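Local coordinates for protein activated BY transcription factor SSRB (Salmonella enterica, PDB 2WNW) that is of unknown function but belongs to glycosyl hydrolase family 30 and joins a TIM barrel to a beta-sandwich domain, at residues A[173-176]-A[177-181]; A[279-282]-A[283-287]; A[334-338]-A[339-343]. All coordinates share one frame; numbering follows the deposited sequence.

Contact 1: A[173-176]-A[177-181]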
ATOM      1  N   ILE A 173     -29.771  17.024 -24.120  1.00 18.19           N
ATOM      2  CA  ILE A 173     -30.695  16.630 -23.063  1.00 17.83           C
ATOM      3  C   ILE A 173     -30.032  16.829 -21.705  1.00 17.23           C
ATOM      4  O   ILE A 173     -30.665  17.313 -20.766  1.00 17.41           O
ATOM      5  CB  ILE A 173     -31.117  15.154 -23.191  1.00 19.06           C
ATOM      6  CG1 ILE A 173     -32.009  14.979 -24.422  1.00 20.06           C
ATOM      7  CG2 ILE A 173     -31.849  14.702 -21.922  1.00 17.02           C
ATOM      8  CD1 ILE A 173     -32.483  13.568 -24.623  1.00 24.38           C
ATOM      9  N   ILE A 174     -28.759  16.452 -21.610  1.00 17.31           N
ATOM     10  CA  ILE A 174     -28.018  16.602 -20.359  1.00 17.20           C
ATOM     11  C   ILE A 174     -27.938  18.075 -19.968  1.00 17.55           C
ATOM     12  O   ILE A 174     -28.035  18.415 -18.792  1.00 16.41           O
ATOM     13  CB  ILE A 174     -26.598  15.996 -20.472  1.00 17.39           C
ATOM     14  CG1 ILE A 174     -26.704  14.474 -20.607  1.00 15.55           C
ATOM     15  CG2 ILE A 174     -25.772  16.355 -19.245  1.00 17.19           C
ATOM     16  CD1 ILE A 174     -25.384  13.773 -20.884  1.00 17.37           C
ATOM     17  N   ILE A 175     -27.764  18.955 -20.949  1.00 17.18           N
ATOM     18  CA  ILE A 175     -27.712  20.382 -20.649  1.00 17.81           C
ATOM     19  C   ILE A 175     -29.074  20.824 -20.099  1.00 17.75           C
ATOM     20  O   ILE A 175     -29.143  21.566 -19.119  1.00 18.09           O
ATOM     21  CB  ILE A 175     -27.372  21.219 -21.905  1.00 17.58           C
ATOM     22  CG1 ILE A 175     -25.945  20.910 -22.368  1.00 19.66           C
ATOM     23  CG2 ILE A 175     -27.517  22.707 -21.597  1.00 19.01           C
ATOM     24  CD1 ILE A 175     -24.862  21.313 -21.371  1.00 20.03           C
ATOM     25  N   ASN A 176     -30.160  20.363 -20.714  1.00 17.40           N
ATOM     26  CA  ASN A 176     -31.484  20.742 -20.226  1.00 18.70           C
ATOM     27  C   ASN A 176     -31.742  20.189 -18.830  1.00 18.84           C
ATOM     28  O   ASN A 176     -32.462  20.794 -18.033  1.00 18.39           O
ATOM     29  CB  ASN A 176     -32.577  20.293 -21.196  1.00 19.40           C
ATOM     30  CG  ASN A 176     -32.804  21.302 -22.304  1.00 22.59           C
ATOM     31  OD1 ASN A 176     -32.301  21.152 -23.416  1.00 22.62           O
ATOM     32  ND2 ASN A 176     -33.549  22.358 -21.991  1.00 24.57           N
ATOM     33  N   TYR A 177     -31.151  19.035 -18.540  1.00 16.86           N
ATOM     34  CA  TYR A 177     -31.267  18.430 -17.219  1.00 16.82           C
ATOM     35  C   TYR A 177     -30.637  19.424 -16.239  1.00 17.33           C
ATOM     36  O   TYR A 177     -31.213  19.744 -15.197  1.00 17.30           O
ATOM     37  CB  TYR A 177     -30.494  17.104 -17.190  1.00 16.18           C
ATOM     38  CG  TYR A 177     -30.150  16.602 -15.800  1.00 16.33           C
ATOM     39  CD1 TYR A 177     -31.053  15.833 -15.067  1.00 17.43           C
ATOM     40  CD2 TYR A 177     -28.915  16.901 -15.220  1.00 17.40           C
ATOM     41  CE1 TYR A 177     -30.735  15.369 -13.791  1.00 15.56           C
ATOM     42  CE2 TYR A 177     -28.587  16.444 -13.944  1.00 17.41           C
ATOM     43  CZ  TYR A 177     -29.500  15.678 -13.238  1.00 16.60           C
ATOM     44  OH  TYR A 177     -29.174  15.214 -11.989  1.00 17.48           O
ATOM     45  N   LEU A 178     -29.452  19.920 -16.590  1.00 17.68           N
ATOM     46  CA  LEU A 178     -28.744  20.878 -15.744  1.00 17.55           C
ATOM     47  C   LEU A 178     -29.528  22.181 -15.570  1.00 19.36           C
ATOM     48  O   LEU A 178     -29.590  22.728 -14.470  1.00 19.99           O
ATOM     49  CB  LEU A 178     -27.355  21.176 -16.321  1.00 18.33           C
ATOM     50  CG  LEU A 178     -26.337  20.028 -16.311  1.00 18.00           C
ATOM     51  CD1 LEU A 178     -25.069  20.453 -17.039  1.00 19.13           C
ATOM     52  CD2 LEU A 178     -26.021  19.632 -14.872  1.00 18.75           C
ATOM     53  N   LEU A 179     -30.120  22.680 -16.653  1.00 20.19           N
ATOM     54  CA  LEU A 179     -30.904  23.914 -16.583  1.00 20.14           C
ATOM     55  C   LEU A 179     -32.149  23.697 -15.728  1.00 21.48           C
ATOM     56  O   LEU A 179     -32.525  24.552 -14.925  1.00 20.53           O
ATOM     57  CB  LEU A 179     -31.311  24.365 -17.987  1.00 21.90           C
ATOM     58  CG  LEU A 179     -30.146  24.743 -18.903  1.00 23.18           C
ATOM     59  CD1 LEU A 179     -30.665  25.058 -20.290  1.00 23.32           C
ATOM     60  CD2 LEU A 179     -29.405  25.936 -18.313  1.00 23.54           C
ATOM     61  N   GLU A 180     -32.785  22.545 -15.915  1.00 21.86           N
ATOM     62  CA  GLU A 180     -33.982  22.180 -15.158  1.00 24.21           C
ATOM     63  C   GLU A 180     -33.687  22.193 -13.658  1.00 23.56           C
ATOM     64  O   GLU A 180     -34.415  22.805 -12.873  1.00 22.83           O
ATOM     65  CB  GLU A 180     -34.456  20.791 -15.597  1.00 26.67           C
ATOM     66  CG  GLU A 180     -35.365  20.051 -14.618  1.00 31.58           C
ATOM     67  CD  GLU A 180     -36.657  20.788 -14.314  1.00 33.07           C
ATOM     68  OE1 GLU A 180     -37.092  21.622 -15.136  1.00 32.33           O
ATOM     69  OE2 GLU A 180     -37.247  20.515 -13.245  1.00 37.47           O
ATOM     70  N   TYR A 181     -32.612  21.521 -13.258  1.00 21.61           N
ATOM     71  CA  TYR A 181     -32.249  21.482 -11.850  1.00 21.45           C
ATOM     72  C   TYR A 181     -31.842  22.854 -11.311  1.00 21.69           C
ATOM     73  O   TYR A 181     -32.160  23.192 -10.171  1.00 22.11           O
ATOM     74  CB  TYR A 181     -31.135  20.452 -11.616  1.00 19.79           C
ATOM     75  CG  TYR A 181     -31.663  19.038 -11.439  1.00 20.00           C
ATOM     76  CD1 TYR A 181     -31.315  18.277 -10.324  1.00 21.09           C
ATOM     77  CD2 TYR A 181     -32.549  18.482 -12.363  1.00 19.52           C
ATOM     78  CE1 TYR A 181     -31.842  16.995 -10.130  1.00 21.85           C
ATOM     79  CE2 TYR A 181     -33.080  17.207 -12.178  1.00 20.42           C
ATOM     80  CZ  TYR A 181     -32.724  16.469 -11.062  1.00 21.47           C
ATOM     81  OH  TYR A 181     -33.256  15.213 -10.873  1.00 22.36           O
TER

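Contact 2: A[279-282]-A[283-287]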
ATOM      1  N   GLN A 279      -3.086   4.252  -6.676  1.00 16.61           N
ATOM      2  CA  GLN A 279      -1.782   4.829  -6.360  1.00 17.93           C
ATOM      3  C   GLN A 279      -0.926   5.124  -7.588  1.00 17.23           C
ATOM      4  O   GLN A 279      -0.286   6.175  -7.663  1.00 17.46           O
ATOM      5  CB  GLN A 279      -1.015   3.911  -5.407  1.00 22.49           C
ATOM      6  CG  GLN A 279       0.286   4.516  -4.919  1.00 28.42           C
ATOM      7  CD  GLN A 279       0.691   3.982  -3.567  1.00 34.87           C
ATOM      8  OE1 GLN A 279       1.023   2.805  -3.425  1.00 38.45           O
ATOM      9  NE2 GLN A 279       0.654   4.846  -2.557  1.00 38.47           N
ATOM     10  N   TYR A 280      -0.916   4.206  -8.549  1.00 15.63           N
ATOM     11  CA  TYR A 280      -0.135   4.406  -9.767  1.00 17.46           C
ATOM     12  C   TYR A 280      -0.631   5.649 -10.509  1.00 16.11           C
ATOM     13  O   TYR A 280       0.163   6.474 -10.956  1.00 16.08           O
ATOM     14  CB  TYR A 280      -0.248   3.188 -10.691  1.00 17.32           C
ATOM     15  CG  TYR A 280       0.659   3.255 -11.907  1.00 18.27           C
ATOM     16  CD1 TYR A 280       2.043   3.127 -11.779  1.00 19.74           C
ATOM     17  CD2 TYR A 280       0.134   3.447 -13.184  1.00 20.93           C
ATOM     18  CE1 TYR A 280       2.882   3.189 -12.892  1.00 22.45           C
ATOM     19  CE2 TYR A 280       0.962   3.512 -14.305  1.00 22.58           C
ATOM     20  CZ  TYR A 280       2.333   3.381 -14.152  1.00 22.93           C
ATOM     21  OH  TYR A 280       3.155   3.440 -15.256  1.00 25.70           O
ATOM     22  N   LEU A 281      -1.947   5.777 -10.647  1.00 17.19           N
ATOM     23  CA  LEU A 281      -2.508   6.933 -11.340  1.00 16.72           C
ATOM     24  C   LEU A 281      -2.298   8.217 -10.547  1.00 17.14           C
ATOM     25  O   LEU A 281      -2.167   9.301 -11.122  1.00 17.64           O
ATOM     26  CB  LEU A 281      -4.005   6.732 -11.612  1.00 16.16           C
ATOM     27  CG  LEU A 281      -4.395   5.651 -12.628  1.00 17.24           C
ATOM     28  CD1 LEU A 281      -5.880   5.794 -12.948  1.00 15.73           C
ATOM     29  CD2 LEU A 281      -3.575   5.793 -13.908  1.00 17.05           C
ATOM     30  N   ALA A 282      -2.270   8.098  -9.223  1.00 17.33           N
ATOM     31  CA  ALA A 282      -2.065   9.265  -8.375  1.00 18.71           C
ATOM     32  C   ALA A 282      -0.656   9.810  -8.605  1.00 20.55           C
ATOM     33  O   ALA A 282      -0.421  11.012  -8.506  1.00 21.65           O
ATOM     34  CB  ALA A 282      -2.248   8.890  -6.908  1.00 19.12           C
ATOM     35  N   GLN A 283       0.277   8.920  -8.921  1.00 20.72           N
ATOM     36  CA  GLN A 283       1.657   9.326  -9.161  1.00 23.41           C
ATOM     37  C   GLN A 283       1.864   9.786 -10.606  1.00 24.16           C
ATOM     38  O   GLN A 283       2.640  10.705 -10.862  1.00 23.95           O
ATOM     39  CB  GLN A 283       2.602   8.167  -8.823  1.00 25.49           C
ATOM     40  CG  GLN A 283       2.420   7.645  -7.398  1.00 31.35           C
ATOM     41  CD  GLN A 283       3.201   6.370  -7.116  1.00 36.40           C
ATOM     42  OE1 GLN A 283       3.214   5.440  -7.927  1.00 38.53           O
ATOM     43  NE2 GLN A 283       3.840   6.314  -5.951  1.00 39.06           N
ATOM     44  N   CYS A 284       1.156   9.155 -11.541  1.00 24.63           N
ATOM     45  CA  CYS A 284       1.267   9.495 -12.959  1.00 26.01           C
ATOM     46  C   CYS A 284       0.415  10.694 -13.378  1.00 25.51           C
ATOM     47  O   CYS A 284       0.788  11.442 -14.283  1.00 25.31           O
ATOM     48  CB  CYS A 284       0.893   8.284 -13.819  1.00 27.97           C
ATOM     49  SG  CYS A 284       2.076   6.919 -13.718  1.00 36.30           S
ATOM     50  N   LEU A 285      -0.727  10.871 -12.724  1.00 24.19           N
ATOM     51  CA  LEU A 285      -1.632  11.978 -13.028  1.00 23.80           C
ATOM     52  C   LEU A 285      -1.908  12.771 -11.755  1.00 23.86           C
ATOM     53  O   LEU A 285      -3.051  12.858 -11.296  1.00 23.18           O
ATOM     54  CB  LEU A 285      -2.945  11.434 -13.589  1.00 23.97           C
ATOM     55  CG  LEU A 285      -2.822  10.612 -14.873  1.00 24.76           C
ATOM     56  CD1 LEU A 285      -4.156   9.944 -15.183  1.00 26.99           C
ATOM     57  CD2 LEU A 285      -2.390  11.517 -16.020  1.00 25.14           C
ATOM     58  N   PRO A 286      -0.861  13.373 -11.173  1.00 24.14           N
ATOM     59  CA  PRO A 286      -1.007  14.153  -9.943  1.00 24.65           C
ATOM     60  C   PRO A 286      -2.026  15.282  -9.987  1.00 24.96           C
ATOM     61  O   PRO A 286      -2.576  15.653  -8.953  1.00 26.43           O
ATOM     62  CB  PRO A 286       0.412  14.660  -9.686  1.00 24.50           C
ATOM     63  CG  PRO A 286       0.980  14.774 -11.057  1.00 24.68           C
ATOM     64  CD  PRO A 286       0.506  13.498 -11.707  1.00 25.55           C
ATOM     65  N   ASP A 287      -2.287  15.822 -11.172  1.00 25.13           N
ATOM     66  CA  ASP A 287      -3.238  16.924 -11.280  1.00 26.71           C
ATOM     67  C   ASP A 287      -4.672  16.497 -11.576  1.00 26.25           C
ATOM     68  O   ASP A 287      -5.562  17.344 -11.670  1.00 27.54           O
ATOM     69  CB  ASP A 287      -2.772  17.933 -12.335  1.00 29.83           C
ATOM     70  CG  ASP A 287      -1.389  18.494 -12.038  1.00 34.15           C
ATOM     71  OD1 ASP A 287      -1.108  18.806 -10.861  1.00 35.67           O
ATOM     72  OD2 ASP A 287      -0.585  18.628 -12.986  1.00 37.03           O
TER

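Contact 3: A[334-338]-A[339-343]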
ATOM      1  N   LEU A 334     -30.567   6.081   1.222  1.00 17.86           N
ATOM      2  CA  LEU A 334     -31.694   5.491   1.922  1.00 18.84           C
ATOM      3  C   LEU A 334     -32.479   4.522   1.051  1.00 17.56           C
ATOM      4  O   LEU A 334     -32.591   4.720  -0.154  1.00 18.92           O
ATOM      5  CB  LEU A 334     -32.615   6.637   2.358  1.00 18.21           C
ATOM      6  CG  LEU A 334     -34.061   6.357   2.759  1.00 18.59           C
ATOM      7  CD1 LEU A 334     -34.082   5.795   4.167  1.00 17.15           C
ATOM      8  CD2 LEU A 334     -34.877   7.652   2.685  1.00 17.98           C
ATOM      9  N   LEU A 335     -33.033   3.485   1.673  1.00 18.15           N
ATOM     10  CA  LEU A 335     -33.842   2.496   0.967  1.00 16.77           C
ATOM     11  C   LEU A 335     -34.885   1.949   1.940  1.00 17.52           C
ATOM     12  O   LEU A 335     -34.810   2.213   3.139  1.00 18.87           O
ATOM     13  CB  LEU A 335     -32.964   1.357   0.441  1.00 15.65           C
ATOM     14  CG  LEU A 335     -31.988   1.708  -0.690  1.00 14.63           C
ATOM     15  CD1 LEU A 335     -31.153   0.485  -1.038  1.00 14.70           C
ATOM     16  CD2 LEU A 335     -32.761   2.182  -1.916  1.00 14.40           C
ATOM     17  N   ASN A 336     -35.863   1.201   1.439  1.00 19.72           N
ATOM     18  CA  ASN A 336     -36.869   0.652   2.342  1.00 20.77           C
ATOM     19  C   ASN A 336     -36.313  -0.565   3.078  1.00 22.22           C
ATOM     20  O   ASN A 336     -35.173  -0.977   2.841  1.00 20.77           O
ATOM     21  CB  ASN A 336     -38.179   0.332   1.593  1.00 20.29           C
ATOM     22  CG  ASN A 336     -38.026  -0.743   0.533  1.00 20.85           C
ATOM     23  OD1 ASN A 336     -38.780  -0.766  -0.445  1.00 22.45           O
ATOM     24  ND2 ASN A 336     -37.081  -1.645   0.725  1.00 17.40           N
ATOM     25  N   SER A 337     -37.107  -1.125   3.984  1.00 23.19           N
ATOM     26  CA  SER A 337     -36.679  -2.267   4.785  1.00 24.16           C
ATOM     27  C   SER A 337     -36.085  -3.432   4.011  1.00 23.20           C
ATOM     28  O   SER A 337     -35.174  -4.095   4.503  1.00 24.07           O
ATOM     29  CB  SER A 337     -37.846  -2.778   5.633  1.00 24.35           C
ATOM     30  OG  SER A 337     -38.349  -1.748   6.460  1.00 28.86           O
ATOM     31  N   GLU A 338     -36.584  -3.691   2.806  1.00 21.90           N
ATOM     32  CA  GLU A 338     -36.070  -4.814   2.035  1.00 22.15           C
ATOM     33  C   GLU A 338     -34.926  -4.461   1.088  1.00 21.30           C
ATOM     34  O   GLU A 338     -34.407  -5.330   0.391  1.00 19.83           O
ATOM     35  CB  GLU A 338     -37.203  -5.488   1.250  1.00 25.43           C
ATOM     36  CG  GLU A 338     -37.620  -4.778  -0.027  1.00 32.59           C
ATOM     37  CD  GLU A 338     -38.701  -5.540  -0.783  1.00 36.65           C
ATOM     38  OE1 GLU A 338     -38.582  -6.779  -0.901  1.00 38.61           O
ATOM     39  OE2 GLU A 338     -39.662  -4.902  -1.265  1.00 38.47           O
ATOM     40  N   GLY A 339     -34.534  -3.189   1.067  1.00 20.14           N
ATOM     41  CA  GLY A 339     -33.441  -2.771   0.204  1.00 19.36           C
ATOM     42  C   GLY A 339     -33.893  -2.328  -1.173  1.00 18.78           C
ATOM     43  O   GLY A 339     -33.140  -2.418  -2.151  1.00 17.23           O
ATOM     44  N   GLY A 340     -35.131  -1.849  -1.248  1.00 18.17           N
ATOM     45  CA  GLY A 340     -35.680  -1.388  -2.511  1.00 18.92           C
ATOM     46  C   GLY A 340     -36.210   0.024  -2.368  1.00 18.52           C
ATOM     47  O   GLY A 340     -35.950   0.676  -1.357  1.00 16.94           O
ATOM     48  N   PRO A 341     -36.990   0.517  -3.342  1.00 19.19           N
ATOM     49  CA  PRO A 341     -37.404  -0.176  -4.567  1.00 20.29           C
ATOM     50  C   PRO A 341     -36.340  -0.218  -5.662  1.00 20.72           C
ATOM     51  O   PRO A 341     -35.549   0.711  -5.809  1.00 21.70           O
ATOM     52  CB  PRO A 341     -38.634   0.615  -4.996  1.00 20.92           C
ATOM     53  CG  PRO A 341     -38.243   2.016  -4.629  1.00 21.61           C
ATOM     54  CD  PRO A 341     -37.615   1.849  -3.256  1.00 19.06           C
ATOM     55  N   ASN A 342     -36.336  -1.307  -6.427  1.00 20.36           N
ATOM     56  CA  ASN A 342     -35.394  -1.498  -7.532  1.00 18.68           C
ATOM     57  C   ASN A 342     -36.204  -2.190  -8.630  1.00 20.68           C
ATOM     58  O   ASN A 342     -36.733  -3.282  -8.416  1.00 19.64           O
ATOM     59  CB  ASN A 342     -34.227  -2.383  -7.082  1.00 19.25           C
ATOM     60  CG  ASN A 342     -33.151  -2.520  -8.142  1.00 19.05           C
ATOM     61  OD1 ASN A 342     -33.347  -3.178  -9.169  1.00 17.96           O
ATOM     62  ND2 ASN A 342     -32.002  -1.893  -7.900  1.00 17.48           N
ATOM     63  N   HIS A 343     -36.298  -1.568  -9.802  1.00 20.10           N
ATOM     64  CA  HIS A 343     -37.114  -2.141 -10.867  1.00 21.47           C
ATOM     65  C   HIS A 343     -36.607  -3.428 -11.516  1.00 21.73           C
ATOM     66  O   HIS A 343     -37.265  -3.975 -12.398  1.00 22.14           O
ATOM     67  CB  HIS A 343     -37.446  -1.066 -11.921  1.00 21.10           C
ATOM     68  CG  HIS A 343     -36.354  -0.792 -12.907  1.00 20.37           C
ATOM     69  ND1 HIS A 343     -36.112  -1.603 -13.996  1.00 20.49           N
ATOM     70  CD2 HIS A 343     -35.477   0.237 -13.003  1.00 20.81           C
ATOM     71  CE1 HIS A 343     -35.136  -1.084 -14.721  1.00 21.56           C
ATOM     72  NE2 HIS A 343     -34.735   0.033 -14.140  1.00 19.20           N
TER

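Contact 1: A[173-176]-A[177-181]
I175 and L179 meet one helical turn apart, I175 CG2 lying 4.1 Å from L179 CD1. The two side chains cross at a slant. The methyl CG2 of I175 is anti to the backbone N, which leaves the CG1 branch beside that N (chi1 -66°). I175 CD1, at the end of this second branch, comes 4.4 Å from L178 CD1, so one isoleucine touches two successive leucines. At Y177 the aromatic ring stands with its edge toward I174 O, near the ring plane, and Y177 CB is 3.2 Å from I174 O. Y181 follows four residues on: its CD2 lies over one face of the Y177 ring, toward the rim, and Y177 CE1 lies in turn over a face of the Y181 ring. All this sits on helix 167-183, one of the helices packed round the TIM barrel. Its i to i+4 bonds run through the contact, from Y177 N to I173 O (2.9 Å) up to E180 N to N176 O (2.8 Å). Further out, I174, I175 and L178 pack on helix 210-227, while Y177 reaches M88 and I90 of barrel strand 85-90. The hydroxyl of Y181 is hydrogen-bonded to D119. E180 turns its carboxylate away from the contact, where OE1 forms a salt bridge with R183.

Contact 2: A[279-282]-A[283-287]
C284 lays its sulfur over one face of the Y280 ring, the closest approach of one side chain to another across the contact. C284 SG is 3.7 Å from the centroid of the Y280 ring and only 18° off the ring normal. C284 SG lies toward the rim, 3.6 Å from Y280 CZ. Y280 has CG anti to the backbone N (chi1 -174°), which carries the ring along the helix to meet the cysteine one turn later. C284 N donates to Y280 O at 2.9 Å, and L285 N to L281 O at 2.7 Å. Q283 N has its main partner in Q279 O and a second, weak bond to Y280 O. On the inner side L281 packs on L245 and A249 of helix 245-252 and on L290 of strand 289-294. L281 CD2 is 4.4 Å from L285 CD1, a looser contact. The glutamine pair is loose within the chain, Q279 CG and Q283 CD being 4.1 Å apart. The second subunit meets it: its Q279 packs against Q279 and Q283, and its H40 ring meets that of Y280. L285 is the first residue to leave helical geometry. P286, past the helix end, is exposed to solvent, and P286 CA approaches A282 O at 3.5 Å in a CA-H...O contact. This is the C-terminal end of helix 275-284, in a beta-alpha-beta unit of the TIM barrel.

Contact 3: A[334-338]-A[339-343]
N336 and G340 are joined through the backbone, N336 N donating to G340 O at 2.8 Å. The bond is almost perfectly straight, with an angle of 179° at the hydrogen. A second backbone bond runs from G339 N to N336 O at 2.9 Å. This bond closes a type I beta turn from N336 to G339, which takes the chain out of strand 332-336 into the loop leading to strand 352-355 in the TIM-barrel domain. G339, the last residue of the turn, has positive phi (90°), a backbone shape that glycine takes readily. The pair of bonds is consistent with a type I turn followed by a G1-type bulge. The peptide bond before P341 is cis. Van der Waals contacts come from L335, whose two methyls reach the backbone of successive glycines: L335 CD1 is 3.7 Å from G339 O, and L335 CD2 is 3.6 Å from G340 O. The N336 side chain folds back over the turn, CG lying between its backbone N and carbonyl carbon (chi1 63°), and its amide comes to rest beside G340. Polar links also lead outward. N336 O accepts a hydrogen bond from Q353 on the neighbouring strand. N342 ND2 is hydrogen-bonded to D94 OD2, and H343 NE2 to D204 OD2.

How the contacts relate
All three contacts are local and lie in the TIM-barrel domain, but none shares a helix or strand with another. Contact 1 is buried, contact 2 is at the surface and contact 3 is partly buried. Contacts 1 and 2 both rest on helical backbone bonding. In the first, aliphatic and aromatic side chains face the barrel and neighbouring helices; in the second, a sulfur-aromatic pair and glutamines lie where the second subunit packs. Contact 3 instead is held by two backbone bonds around a turn with two glycines. Contacts 2 and 3 lie on opposite sides of the chain's centre, their centres about 37 Å apart. Contacts 1 and 3 are nearer, about 27 Å between centres, without touching.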